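Local coordinates for enterochelin esterase (Salmonella enterica subsp. enterica serovar Typhimurium, PDB 3MGA), which probably hydrolyses the ester bonds of ferric enterobactin, the iron-loaded siderophore, as an esterase of the alpha/beta hydrolase clan, at residues A205-Q211 / V236-A242; C339-L343 / S370-I374. All blocks are in the same frame, centred on the assembly; numbering follows the deposited sequence.

Interaction 1 of 2, residues A205-Q211 / V236-A242; sequences AILLDGQ and VYLLIDA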
ATOM      1  N   ALA A 205       1.843 -13.251  12.951  1.00 34.41           N
ATOM      2  CA  ALA A 205       1.712 -12.579  11.675  1.00 33.44           C
ATOM      3  C   ALA A 205       2.802 -11.526  11.587  1.00 33.51           C
ATOM      4  O   ALA A 205       2.881 -10.636  12.438  1.00 34.00           O
ATOM      5  CB  ALA A 205       0.322 -11.932  11.546  1.00 33.13           C
ATOM      6  N   ILE A 206       3.656 -11.634  10.574  1.00 33.04           N
ATOM      7  CA  ILE A 206       4.722 -10.667  10.394  1.00 32.71           C
ATOM      8  C   ILE A 206       4.370  -9.650   9.318  1.00 31.92           C
ATOM      9  O   ILE A 206       4.052 -10.007   8.181  1.00 31.01           O
ATOM     10  CB  ILE A 206       6.038 -11.341  10.018  1.00 33.71           C
ATOM     11  CG1 ILE A 206       6.496 -12.266  11.148  1.00 33.99           C
ATOM     12  CG2 ILE A 206       7.107 -10.293   9.745  1.00 31.93           C
ATOM     13  CD1 ILE A 206       7.809 -12.974  10.847  1.00 36.19           C
ATOM     14  N   LEU A 207       4.426  -8.376   9.688  1.00 31.51           N
ATOM     15  CA  LEU A 207       4.144  -7.301   8.755  1.00 30.98           C
ATOM     16  C   LEU A 207       5.392  -6.491   8.455  1.00 30.84           C
ATOM     17  O   LEU A 207       5.984  -5.873   9.346  1.00 30.26           O
ATOM     18  CB  LEU A 207       3.022  -6.394   9.258  1.00 30.80           C
ATOM     19  CG  LEU A 207       1.579  -6.897   9.127  1.00 31.45           C
ATOM     20  CD1 LEU A 207       1.330  -8.188   9.877  1.00 34.09           C
ATOM     21  CD2 LEU A 207       0.634  -5.823   9.620  1.00 34.63           C
ATOM     22  N   LEU A 208       5.785  -6.497   7.186  1.00 30.82           N
ATOM     23  CA  LEU A 208       6.947  -5.752   6.743  1.00 30.94           C
ATOM     24  C   LEU A 208       6.536  -4.281   6.639  1.00 31.96           C
ATOM     25  O   LEU A 208       5.347  -3.969   6.726  1.00 33.26           O
ATOM     26  CB  LEU A 208       7.466  -6.320   5.428  1.00 30.69           C
ATOM     27  CG  LEU A 208       7.909  -7.782   5.537  1.00 31.01           C
ATOM     28  CD1 LEU A 208       8.205  -8.368   4.154  1.00 31.99           C
ATOM     29  CD2 LEU A 208       9.124  -7.939   6.493  1.00 28.97           C
ATOM     30  N   ASP A 209       7.504  -3.383   6.460  1.00 32.71           N
ATOM     31  CA  ASP A 209       7.220  -1.948   6.447  1.00 33.02           C
ATOM     32  C   ASP A 209       6.435  -1.595   7.714  1.00 32.17           C
ATOM     33  O   ASP A 209       5.465  -0.835   7.688  1.00 32.14           O
ATOM     34  CB  ASP A 209       6.503  -1.532   5.165  1.00 33.54           C
ATOM     35  CG  ASP A 209       7.434  -1.527   3.953  1.00 37.16           C
ATOM     36  OD1 ASP A 209       8.555  -0.988   4.068  1.00 42.23           O
ATOM     37  OD2 ASP A 209       7.048  -2.030   2.881  1.00 39.50           O
ATOM     38  N   GLY A 210       6.882  -2.164   8.828  1.00 31.75           N
ATOM     39  CA  GLY A 210       6.249  -1.958  10.127  1.00 32.63           C
ATOM     40  C   GLY A 210       6.151  -0.511  10.570  1.00 33.57           C
ATOM     41  O   GLY A 210       5.197  -0.126  11.247  1.00 34.55           O
ATOM     42  N   GLN A 211       7.147   0.290  10.196  1.00 34.16           N
ATOM     43  CA  GLN A 211       7.167   1.700  10.555  1.00 34.70           C
ATOM     44  C   GLN A 211       5.896   2.410  10.053  1.00 34.29           C
ATOM     45  O   GLN A 211       5.301   3.215  10.772  1.00 34.08           O
ATOM     46  CB  GLN A 211       8.449   2.388  10.046  1.00 35.78           C
ATOM     47  CG  GLN A 211       8.614   2.531   8.517  1.00 40.68           C
ATOM     48  CD  GLN A 211       8.694   1.210   7.742  1.00 44.57           C
ATOM     49  OE1 GLN A 211       8.979   0.157   8.302  1.00 42.48           O
ATOM     50  NE2 GLN A 211       8.452   1.280   6.429  1.00 48.91           N
ATOM     51  N   VAL A 236      -0.635 -12.654  17.547  1.00 36.13           N
ATOM     52  CA  VAL A 236       0.568 -11.928  17.915  1.00 34.93           C
ATOM     53  C   VAL A 236       1.054 -11.268  16.643  1.00 34.30           C
ATOM     54  O   VAL A 236       1.433 -11.958  15.703  1.00 35.35           O
ATOM     55  CB  VAL A 236       1.674 -12.885  18.438  1.00 36.54           C
ATOM     56  CG1 VAL A 236       3.017 -12.134  18.617  1.00 31.65           C
ATOM     57  CG2 VAL A 236       1.235 -13.553  19.733  1.00 34.31           C
ATOM     58  N   TYR A 237       1.038  -9.938  16.610  1.00 34.24           N
ATOM     59  CA  TYR A 237       1.468  -9.178  15.433  1.00 33.33           C
ATOM     60  C   TYR A 237       2.862  -8.567  15.591  1.00 33.66           C
ATOM     61  O   TYR A 237       3.124  -7.871  16.557  1.00 34.11           O
ATOM     62  CB  TYR A 237       0.459  -8.073  15.136  1.00 33.52           C
ATOM     63  CG  TYR A 237      -0.919  -8.587  14.799  1.00 32.96           C
ATOM     64  CD1 TYR A 237      -1.266  -8.896  13.488  1.00 33.83           C
ATOM     65  CD2 TYR A 237      -1.869  -8.768  15.785  1.00 33.58           C
ATOM     66  CE1 TYR A 237      -2.527  -9.370  13.174  1.00 33.04           C
ATOM     67  CE2 TYR A 237      -3.133  -9.237  15.479  1.00 34.59           C
ATOM     68  CZ  TYR A 237      -3.454  -9.541  14.174  1.00 30.60           C
ATOM     69  OH  TYR A 237      -4.707 -10.012  13.875  1.00 28.29           O
ATOM     70  N   LEU A 238       3.742  -8.830  14.621  1.00 33.79           N
ATOM     71  CA  LEU A 238       5.103  -8.321  14.629  1.00 33.33           C
ATOM     72  C   LEU A 238       5.367  -7.367  13.456  1.00 33.27           C
ATOM     73  O   LEU A 238       5.433  -7.789  12.304  1.00 34.04           O
ATOM     74  CB  LEU A 238       6.065  -9.490  14.560  1.00 34.78           C
ATOM     75  CG  LEU A 238       7.550  -9.183  14.618  1.00 36.30           C
ATOM     76  CD1 LEU A 238       7.884  -8.437  15.906  1.00 38.14           C
ATOM     77  CD2 LEU A 238       8.334 -10.475  14.516  1.00 39.65           C
ATOM     78  N   LEU A 239       5.511  -6.078  13.742  1.00 32.45           N
ATOM     79  CA  LEU A 239       5.790  -5.106  12.688  1.00 32.00           C
ATOM     80  C   LEU A 239       7.271  -4.826  12.664  1.00 32.31           C
ATOM     81  O   LEU A 239       7.837  -4.422  13.681  1.00 32.47           O
ATOM     82  CB  LEU A 239       5.000  -3.819  12.886  1.00 31.91           C
ATOM     83  CG  LEU A 239       3.513  -3.850  12.521  1.00 31.05           C
ATOM     84  CD1 LEU A 239       2.760  -4.968  13.209  1.00 27.97           C
ATOM     85  CD2 LEU A 239       2.910  -2.493  12.871  1.00 33.04           C
ATOM     86  N   ILE A 240       7.903  -5.042  11.508  1.00 31.85           N
ATOM     87  CA  ILE A 240       9.342  -4.829  11.393  1.00 32.62           C
ATOM     88  C   ILE A 240       9.678  -3.561  10.612  1.00 32.66           C
ATOM     89  O   ILE A 240       9.190  -3.349   9.510  1.00 32.48           O
ATOM     90  CB  ILE A 240      10.048  -6.024  10.738  1.00 33.16           C
ATOM     91  CG1 ILE A 240       9.642  -7.337  11.416  1.00 32.33           C
ATOM     92  CG2 ILE A 240      11.561  -5.837  10.806  1.00 32.65           C
ATOM     93  CD1 ILE A 240      10.289  -8.552  10.787  1.00 31.82           C
ATOM     94  N   ASP A 241      10.530  -2.732  11.198  1.00 34.05           N
ATOM     95  CA  ASP A 241      10.962  -1.480  10.583  1.00 34.91           C
ATOM     96  C   ASP A 241      11.918  -1.808   9.451  1.00 35.94           C
ATOM     97  O   ASP A 241      12.876  -2.569   9.648  1.00 36.03           O
ATOM     98  CB  ASP A 241      11.685  -0.633  11.636  1.00 35.87           C
ATOM     99  CG  ASP A 241      12.012   0.765  11.164  1.00 37.23           C
ATOM    100  OD1 ASP A 241      11.750   1.112  10.002  1.00 41.16           O
ATOM    101  OD2 ASP A 241      12.543   1.535  11.985  1.00 43.78           O
ATOM    102  N   ALA A 242      11.648  -1.258   8.269  1.00 36.03           N
ATOM    103  CA  ALA A 242      12.513  -1.453   7.104  1.00 38.04           C
ATOM    104  C   ALA A 242      13.735  -0.532   7.193  1.00 39.91           C
ATOM    105  O   ALA A 242      14.660  -0.641   6.381  1.00 41.44           O
ATOM    106  CB  ALA A 242      11.743  -1.184   5.803  1.00 38.24           C
TER
HETATM  107  O   HOH W   1      10.055  -4.322   7.042  1.00 39.58           O

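Interaction 2 of 2, residues C339-L343 / S370-I374; sequences CARGL and SQQSI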
ATOM      1  N   CYS A 339       9.037 -23.956  -4.856  1.00149.58           N
ATOM      2  CA  CYS A 339       7.674 -24.405  -5.142  1.00148.46           C
ATOM      3  C   CYS A 339       6.755 -24.169  -3.946  1.00147.11           C
ATOM      4  O   CYS A 339       7.108 -24.487  -2.811  1.00151.91           O
ATOM      5  CB  CYS A 339       7.660 -25.892  -5.512  1.00157.54           C
ATOM      6  SG  CYS A 339       8.224 -27.000  -4.199  1.00170.32           S
ATOM      7  N   ALA A 340       5.579 -23.606  -4.208  1.00141.71           N
ATOM      8  CA  ALA A 340       4.605 -23.336  -3.156  1.00140.68           C
ATOM      9  C   ALA A 340       3.849 -24.618  -2.845  1.00148.89           C
ATOM     10  O   ALA A 340       2.862 -24.935  -3.505  1.00150.30           O
ATOM     11  CB  ALA A 340       3.643 -22.249  -3.593  1.00133.82           C
ATOM     12  N   ARG A 341       4.328 -25.360  -1.848  1.00155.76           N
ATOM     13  CA  ARG A 341       3.704 -26.619  -1.451  1.00165.67           C
ATOM     14  C   ARG A 341       3.223 -26.536  -0.006  1.00167.77           C
ATOM     15  O   ARG A 341       4.024 -26.474   0.927  1.00168.96           O
ATOM     16  CB  ARG A 341       4.688 -27.775  -1.634  1.00175.17           C
ATOM     17  CG  ARG A 341       4.108 -29.150  -1.331  1.00187.34           C
ATOM     18  CD  ARG A 341       5.078 -30.250  -1.733  1.00197.35           C
ATOM     19  NE  ARG A 341       5.339 -30.245  -3.173  1.00193.46           N
ATOM     20  CZ  ARG A 341       6.191 -31.063  -3.790  1.00200.65           C
ATOM     21  NH1 ARG A 341       6.355 -30.976  -5.105  1.00195.97           N
ATOM     22  NH2 ARG A 341       6.882 -31.965  -3.099  1.00212.72           N
ATOM     23  N   GLY A 342       1.904 -26.533   0.165  1.00169.00           N
ATOM     24  CA  GLY A 342       1.292 -26.436   1.484  1.00171.80           C
ATOM     25  C   GLY A 342       1.066 -24.991   1.896  1.00162.04           C
ATOM     26  O   GLY A 342       0.503 -24.725   2.956  1.00162.07           O
ATOM     27  N   LEU A 343       1.499 -24.057   1.050  1.00 48.69           N
ATOM     28  CA  LEU A 343       1.351 -22.638   1.326  1.00 47.54           C
ATOM     29  C   LEU A 343      -0.031 -22.135   0.967  1.00 45.71           C
ATOM     30  O   LEU A 343      -0.655 -22.631   0.035  1.00 47.64           O
ATOM     31  CB  LEU A 343       2.360 -21.806   0.522  1.00 47.65           C
ATOM     32  CG  LEU A 343       3.862 -22.001   0.729  1.00 50.83           C
ATOM     33  CD1 LEU A 343       4.629 -21.048  -0.196  1.00 48.15           C
ATOM     34  CD2 LEU A 343       4.242 -21.767   2.174  1.00 49.88           C
ATOM     35  N   SER A 370      -2.205 -27.598  -8.029  1.00 87.27           N
ATOM     36  CA  SER A 370      -3.136 -28.140  -7.051  1.00 87.26           C
ATOM     37  C   SER A 370      -2.546 -28.225  -5.639  1.00 86.10           C
ATOM     38  O   SER A 370      -3.282 -28.234  -4.653  1.00 85.03           O
ATOM     39  CB  SER A 370      -3.562 -29.538  -7.498  1.00 91.46           C
ATOM     40  OG  SER A 370      -4.092 -29.516  -8.814  1.00 93.76           O
ATOM     41  N   GLN A 371      -1.218 -28.250  -5.549  1.00 86.66           N
ATOM     42  CA  GLN A 371      -0.518 -28.428  -4.270  1.00 86.29           C
ATOM     43  C   GLN A 371      -0.466 -27.218  -3.332  1.00 82.76           C
ATOM     44  O   GLN A 371       0.319 -27.210  -2.383  1.00 82.52           O
ATOM     45  CB  GLN A 371       0.898 -28.987  -4.521  1.00 89.33           C
ATOM     46  CG  GLN A 371       0.919 -30.445  -5.035  1.00 93.00           C
ATOM     47  CD  GLN A 371       0.190 -30.643  -6.367  1.00 94.11           C
ATOM     48  OE1 GLN A 371       0.049 -29.713  -7.161  1.00 90.67           O
ATOM     49  NE2 GLN A 371      -0.265 -31.866  -6.614  1.00 98.81           N
ATOM     50  N   GLN A 372      -1.302 -26.212  -3.580  1.00 79.94           N
ATOM     51  CA  GLN A 372      -1.345 -25.033  -2.719  1.00 76.62           C
ATOM     52  C   GLN A 372      -2.647 -24.248  -2.916  1.00 73.21           C
ATOM     53  O   GLN A 372      -3.296 -24.338  -3.965  1.00 73.90           O
ATOM     54  CB  GLN A 372      -0.129 -24.123  -2.952  1.00 76.34           C
ATOM     55  CG  GLN A 372      -0.143 -23.325  -4.255  1.00 78.10           C
ATOM     56  CD  GLN A 372      -0.158 -24.180  -5.504  1.00 84.26           C
ATOM     57  OE1 GLN A 372      -0.804 -23.826  -6.492  1.00 86.63           O
ATOM     58  NE2 GLN A 372       0.538 -25.313  -5.470  1.00 89.51           N
ATOM     59  N   SER A 373      -3.012 -23.480  -1.896  1.00 69.26           N
ATOM     60  CA  SER A 373      -4.224 -22.664  -1.915  1.00 65.91           C
ATOM     61  C   SER A 373      -3.844 -21.218  -2.237  1.00 61.66           C
ATOM     62  O   SER A 373      -3.174 -20.572  -1.446  1.00 59.81           O
ATOM     63  CB  SER A 373      -4.910 -22.742  -0.553  1.00 65.14           C
ATOM     64  OG  SER A 373      -5.123 -24.093  -0.180  1.00 67.25           O
ATOM     65  N   ILE A 374      -4.263 -20.729  -3.403  1.00 60.08           N
ATOM     66  CA  ILE A 374      -3.949 -19.370  -3.856  1.00 57.05           C
ATOM     67  C   ILE A 374      -5.214 -18.531  -3.975  1.00 54.56           C
ATOM     68  O   ILE A 374      -6.187 -18.964  -4.576  1.00 56.40           O
ATOM     69  CB  ILE A 374      -3.314 -19.376  -5.267  1.00 58.55           C
ATOM     70  CG1 ILE A 374      -2.184 -20.399  -5.377  1.00 60.79           C
ATOM     71  CG2 ILE A 374      -2.810 -17.974  -5.628  1.00 57.89           C
ATOM     72  CD1 ILE A 374      -0.983 -20.084  -4.520  1.00 61.41           C
TER

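Interaction 1 of 2, residues A205-Q211 / V236-A242
Ala205 and Leu207 bond to Val236, Leu238 and Ile240 through the backbone, as neighbouring parallel strands do. Ala205 N gives to Val236 O and Ala205 O takes Leu238 N; Leu207 N reaches Leu238 O at 2.9 Å, and Leu207 O receives Ile240 N. Beyond the end of strand 204-207, Gly210 N donates to Ile240 O at 2.7 Å, from 50° out of the carbonyl plane, and a water joins the same oxygen to Asp209 N. Gly210 CA packs directly against Leu239 CB at 3.6 Å.

Among side chains, Gln211 folds back: chi1 of 67° tucks CG in over the backbone, and the chain bends again at chi2. OE1 thereby accepts Ala242 N at 3.0 Å, from above the amide plane, while NE2 donates to Asp209 OD1 at 3.3 Å. That oxygen is also salt-bridged to Arg248, and Asp241 pairs with Arg188 and the backbone N of Ile243.

Apolar contacts line both faces: Ile206 CG2 meets Ile240 CD1 at 3.8 Å on one, and Ala205 CB lies 3.9 Å from Tyr237 CD1 on the other.

Joined through helices 210-216 and 220-228, the two strands form a beta-alpha-beta crossover of the alpha/beta hydrolase sheet. Leu208 touches the GxSxG turn, probably the nucleophile elbow. On its other edge strand 204-207 pairs with strand 284-288, while strand 185-193 flanks strand 236-240; helix 256-273 covers Leu238 and Ile240, and helix 220-228 packs on Tyr237 and Leu239.

Interaction 2 of 2, residues C339-L343 / S370-I374
The side-chain amide of Gln372 meets the carbonyl of Ala340 through NE2, which donates to Ala340 O at 3.1 Å. The acceptor sits 27° out of the amide plane. With an N-H...O angle of 140°, this is a bent bond. NE2 also bonds to Thr369 OG1, a second partner for the same nitrogen. No ring or second planar side chain stacks on the amide within this contact; its aliphatic stem does the packing, with CG 4.0 Å from Ala340 CB. A chi1 of 73° and a further bend at chi2 curl the glutamine back over Ala340.

Backbone bonds complete the join. Gly342 N donates to Gln371 O at 3.1 Å, and the same oxygen is approached by Arg341 CA at 3.6 Å in a CA-H...O contact. Gly342 has a positive phi, a turn of the chain that suits glycine. Further on, Ser373 N gives to Leu343 O at 3.2 Å.

Ser373 then bonds to Ile345, so the pairing passes directly into that of parallel strands 344-350 and 373-379. The contact lies at the N-terminal ends of the two strands of a beta-alpha-beta crossover (strand 344-350, helix 354-367, strand 373-379) at the edge of the alpha/beta hydrolase sheet.

Both interactions belong to the mixed eight-stranded sheet of the esterase domain, and the chain completes interaction 1 before it begins interaction 2. Their centres are 24 Å apart, with about 13 Å between nearest atoms, so they do not touch. Strands 284-288 and 308-312 separate strand 204-207 of interaction 1 from strand 344-350; strand 373-379 is outermost. Interaction 1 joins two parallel strands deep in the domain; interaction 2 joins the loop entering strand 344-350 to the start of strand 373-379, at a more exposed border. Between them, a GxSxG sequence (Gly287, Ser289, Gly291) runs from the end of strand 284-288 into helix 290-301, consistent with the nucleophile elbow of an alpha/beta hydrolase.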